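Local coordinates for UPF0255 protein frsA (Vibrio vulnificus, PDB 4I4C), which probably hydrolyses carboxylic esters and is not a cofactor-independent pyruvate decarboxylase, at residues 202-205 against 206-210; 292-296 against 297-301. All coordinates share one frame; numbering follows the deposited sequence.

Contact 1: 202-205 against 206-210; sequences LDSL and QTDMW. With 6NA (hexanoic acid), chain D.
Leu205 and Asp208 hold each other through two hydrogen bonds. Leu205 N gives its hydrogen to Asp208 OD2 at 3.0 Å, and the bond is almost straight at 178°. It reaches the oxygen from well above the carboxylate plane. In return Asp208 N donates to Leu205 O, also at 3.0 Å, closing a type I beta turn with Gln206 and Thr207 at its corners. The chi1 of Asp208, -64°, keeps its CG beside its own backbone N, and this folds the carboxylate back over Leu205. A water donates to Asp208 OD2 at 2.7 Å and also bonds Ser204 OG. The other oxygen, OD1, is hydrogen-bonded to Ser133 OG. Upstream, Leu202 N donates to O of the bound hexanoic acid at 2.9 Å, and Phe273 N also bonds this ligand. The packing is slighter. Leu205 CB lies 3.9 Å from Asp208 OD1 and equally near Thr207 OG1, and its side chain also touches Gln150 and His139. The buried Asp208 carboxylate has partners on both oxygens. The two assigned donors, Leu205 N and the water, both reach OD2, consistent with an ionised group. The acid held by two backbone N-H groups is consistent with an oxyanion hole, as in alpha/beta hydrolases.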
# COMPACT_ATOMS: atom_id res chain seq x y z
N LEU A 202 1.42 3.80 2.62
CA LEU A 202 2.04 3.54 3.93
C LEU A 202 1.37 2.46 4.81
O LEU A 202 1.98 2.00 5.77
CB LEU A 202 2.18 4.84 4.73
CG LEU A 202 3.13 5.88 4.13
CD1 LEU A 202 3.03 7.20 4.88
CD2 LEU A 202 4.58 5.37 4.14
N ASP A 203 0.15 2.06 4.48
CA ASP A 203 -0.52 1.00 5.25
C ASP A 203 -0.79 -0.27 4.45
O ASP A 203 -1.61 -1.11 4.83
CB ASP A 203 -1.80 1.51 5.95
CG ASP A 203 -2.81 2.10 4.99
OD1 ASP A 203 -2.85 1.69 3.81
OD2 ASP A 203 -3.58 2.99 5.41
N SER A 204 -0.08 -0.41 3.33
CA SER A 204 -0.16 -1.65 2.55
C SER A 204 1.18 -2.37 2.66
O SER A 204 2.18 -1.79 3.08
CB SER A 204 -0.45 -1.33 1.07
OG SER A 204 -1.80 -0.96 0.85
N LEU A 205 1.20 -3.64 2.27
CA LEU A 205 2.44 -4.38 2.13
C LEU A 205 2.62 -4.66 0.64
O LEU A 205 1.63 -4.71 -0.10
CB LEU A 205 2.39 -5.70 2.92
CG LEU A 205 2.01 -5.74 4.40
CD1 LEU A 205 1.94 -7.19 4.86
CD2 LEU A 205 2.98 -4.96 5.30
N GLN A 206 3.86 -4.87 0.21
CA GLN A 206 4.14 -5.07 -1.21
C GLN A 206 3.50 -6.34 -1.78
O GLN A 206 3.34 -6.50 -3.00
CB GLN A 206 5.64 -5.07 -1.46
CG GLN A 206 6.41 -6.20 -0.80
CD GLN A 206 7.84 -6.22 -1.29
OE1 GLN A 206 8.11 -6.74 -2.36
NE2 GLN A 206 8.75 -5.63 -0.52
N THR A 207 3.11 -7.23 -0.87
CA THR A 207 2.51 -8.50 -1.23
C THR A 207 0.98 -8.38 -1.39
O THR A 207 0.29 -9.37 -1.56
CB THR A 207 2.89 -9.62 -0.20
OG1 THR A 207 2.76 -9.11 1.13
CG2 THR A 207 4.34 -10.06 -0.38
N ASP A 208 0.45 -7.15 -1.36
CA ASP A 208 -1.00 -6.95 -1.43
C ASP A 208 -1.51 -6.69 -2.86
O ASP A 208 -2.65 -6.28 -3.03
CB ASP A 208 -1.46 -5.76 -0.55
CG ASP A 208 -1.20 -5.99 0.94
OD1 ASP A 208 -0.82 -7.12 1.31
OD2 ASP A 208 -1.38 -5.04 1.73
N MET A 209 -0.69 -6.96 -3.87
CA MET A 209 -1.03 -6.57 -5.24
C MET A 209 -0.92 -7.70 -6.27
O MET A 209 -0.74 -7.44 -7.46
CB MET A 209 -0.15 -5.39 -5.68
CG MET A 209 -0.40 -4.13 -4.87
SD MET A 209 0.85 -2.86 -5.08
CE MET A 209 2.31 -3.65 -4.39
N TRP A 210 -1.01 -8.94 -5.79
CA TRP A 210 -0.97 -10.12 -6.64
C TRP A 210 -1.95 -10.06 -7.82
O TRP A 210 -1.60 -10.45 -8.92
CB TRP A 210 -1.22 -11.40 -5.82
CG TRP A 210 -1.49 -12.56 -6.71
CD1 TRP A 210 -2.68 -13.19 -6.89
CD2 TRP A 210 -0.56 -13.20 -7.59
NE1 TRP A 210 -2.54 -14.21 -7.81
CE2 TRP A 210 -1.25 -14.23 -8.26
CE3 TRP A 210 0.80 -13.00 -7.86
CZ2 TRP A 210 -0.63 -15.06 -9.19
CZ3 TRP A 210 1.41 -13.83 -8.79
CH2 TRP A 210 0.70 -14.84 -9.44
CA 6NA D . -1.07 8.04 2.31
C 6NA D . -0.84 6.59 2.10
O 6NA D . 0.09 6.16 1.47
CB 6NA D . -0.91 8.50 3.69
CG 6NA D . -0.99 9.92 3.96
CD 6NA D . -2.26 10.60 3.75
C6 6NA D . -3.18 10.55 4.87
OXT 6NA D . -1.60 5.79 2.56
O HOH W 1 -3.26 -3.38 0.80

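Contact 2: 292-296 against 297-301; sequences CVILG and APIHD
Ile294, Ala297 and Ile299 make the apolar part of this contact, and the end of Ile294 does most of the touching. Its CD1 lies 3.9 Å from Ala297 CB. The same methyl is 3.9 Å from Ile299 CD1. The outer part of the Ile294 chain is extended, with chi2 167°, and this carries CD1 forward to both partners. The two isoleucines run at about a right angle to each other and meet at their terminal methyls. Ile294 also rests on Ala360 of the next strand and on Asn374. Ile299 packs against Val377 and Leu349.

The backbone contribution is a change of direction. Gly296 ends the extended run with positive phi (65°), a left-handed conformation. Pro298 is then the centre of an inverse gamma turn, in which Ile299 N makes a weak bond of 3.0 Å to Ala297 O. That carbonyl also accepts from Ser369 OG, and Pro298 O accepts from Asn276 ND2. Just before the turn, Gly296 O lies 3.7 Å from Pro298 CD.

Two residues face bound molecules. Leu295 points away from the following loop and lines the pocket of the polyether. The nearest atoms of the Pro298 ring and the hexanoic acid are about 4 Å apart.

The arrangement is a strand end passing into a loop at the carboxyl edge of the central sheet of an alpha/beta hydrolase fold. Ligands gather at this edge, and in many members of the fold a lid is inserted after the corresponding strand.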
# COMPACT_ATOMS: atom_id res chain seq x y z
N CYS A 292 4.63 6.25 -16.39
CA CYS A 292 4.25 6.28 -14.98
C CYS A 292 2.73 6.45 -14.83
O CYS A 292 2.10 7.22 -15.56
CB CYS A 292 5.00 7.39 -14.22
SG CYS A 292 4.52 7.56 -12.45
N VAL A 293 2.14 5.70 -13.90
CA VAL A 293 0.72 5.82 -13.61
C VAL A 293 0.55 5.84 -12.10
O VAL A 293 1.14 5.01 -11.39
CB VAL A 293 -0.08 4.63 -14.18
CG1 VAL A 293 -1.57 4.81 -13.94
CG2 VAL A 293 0.20 4.46 -15.67
N ILE A 294 -0.24 6.77 -11.61
CA ILE A 294 -0.50 6.89 -10.18
C ILE A 294 -1.99 6.94 -9.89
O ILE A 294 -2.77 7.43 -10.69
CB ILE A 294 0.21 8.12 -9.57
CG1 ILE A 294 -0.30 9.43 -10.20
CG2 ILE A 294 1.73 8.02 -9.73
CD1 ILE A 294 0.14 10.68 -9.41
N LEU A 295 -2.41 6.39 -8.74
CA LEU A 295 -3.81 6.45 -8.36
C LEU A 295 -3.92 6.85 -6.90
O LEU A 295 -3.29 6.23 -6.04
CB LEU A 295 -4.50 5.10 -8.61
CG LEU A 295 -5.98 4.97 -8.20
CD1 LEU A 295 -6.86 6.09 -8.74
CD2 LEU A 295 -6.54 3.60 -8.62
N GLY A 296 -4.72 7.88 -6.62
CA GLY A 296 -4.96 8.29 -5.24
C GLY A 296 -3.76 8.84 -4.48
O GLY A 296 -3.70 8.75 -3.25
N ALA A 297 -2.79 9.41 -5.20
CA ALA A 297 -1.56 9.91 -4.59
C ALA A 297 -1.74 11.27 -3.90
O ALA A 297 -2.36 12.19 -4.45
CB ALA A 297 -0.43 9.98 -5.65
N PRO A 298 -1.19 11.41 -2.67
CA PRO A 298 -1.19 12.70 -1.96
C PRO A 298 -0.05 13.58 -2.46
O PRO A 298 0.96 13.73 -1.77
CB PRO A 298 -0.92 12.29 -0.50
CG PRO A 298 -0.12 11.02 -0.61
CD PRO A 298 -0.63 10.32 -1.86
N ILE A 299 -0.23 14.15 -3.65
CA ILE A 299 0.83 14.92 -4.31
C ILE A 299 1.24 16.17 -3.55
O ILE A 299 2.42 16.48 -3.42
CB ILE A 299 0.41 15.33 -5.74
CG1 ILE A 299 0.24 14.11 -6.64
CG2 ILE A 299 1.41 16.31 -6.34
CD1 ILE A 299 1.38 13.12 -6.57
N HIS A 300 0.25 16.91 -3.06
CA HIS A 300 0.53 18.20 -2.46
C HIS A 300 -0.49 18.64 -1.42
O HIS A 300 -0.12 18.99 -0.29
CB HIS A 300 0.63 19.29 -3.53
CG HIS A 300 0.56 20.69 -2.97
ND1 HIS A 300 1.59 21.27 -2.27
CD2 HIS A 300 -0.43 21.62 -3.02
CE1 HIS A 300 1.25 22.49 -1.91
NE2 HIS A 300 0.03 22.73 -2.35
N ASP A 301 -1.77 18.65 -1.81
CA ASP A 301 -2.79 19.38 -1.05
C ASP A 301 -2.86 19.01 0.43
O ASP A 301 -2.73 19.88 1.29
CB ASP A 301 -4.17 19.26 -1.69
CG ASP A 301 -5.16 20.24 -1.11
OD1 ASP A 301 -5.15 21.42 -1.51
OD2 ASP A 301 -5.95 19.83 -0.23

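In the fold
The two contacts follow one another along the chain and neither nest nor cross. Contact 1 comes first, in the loop between strand 193-199 and helix 210-217; it closes a tight turn just before that helix. Contact 2 comes later, where strand 291-295 gives way to the loop before helix 306-309. Both strands run parallel in the same mixed sheet, with strand 266-271 between them. Contact 1 lies beyond the carboxyl end of its strand, while contact 2 spans the end of its own. The centres of contact 1 and contact 2 are about 17 Å apart, and the nearest atoms of contact 1 and contact 2 about 7 Å. They do not touch, but the hexanoic acid lies near both, and each contributes one residue to the polyether pocket.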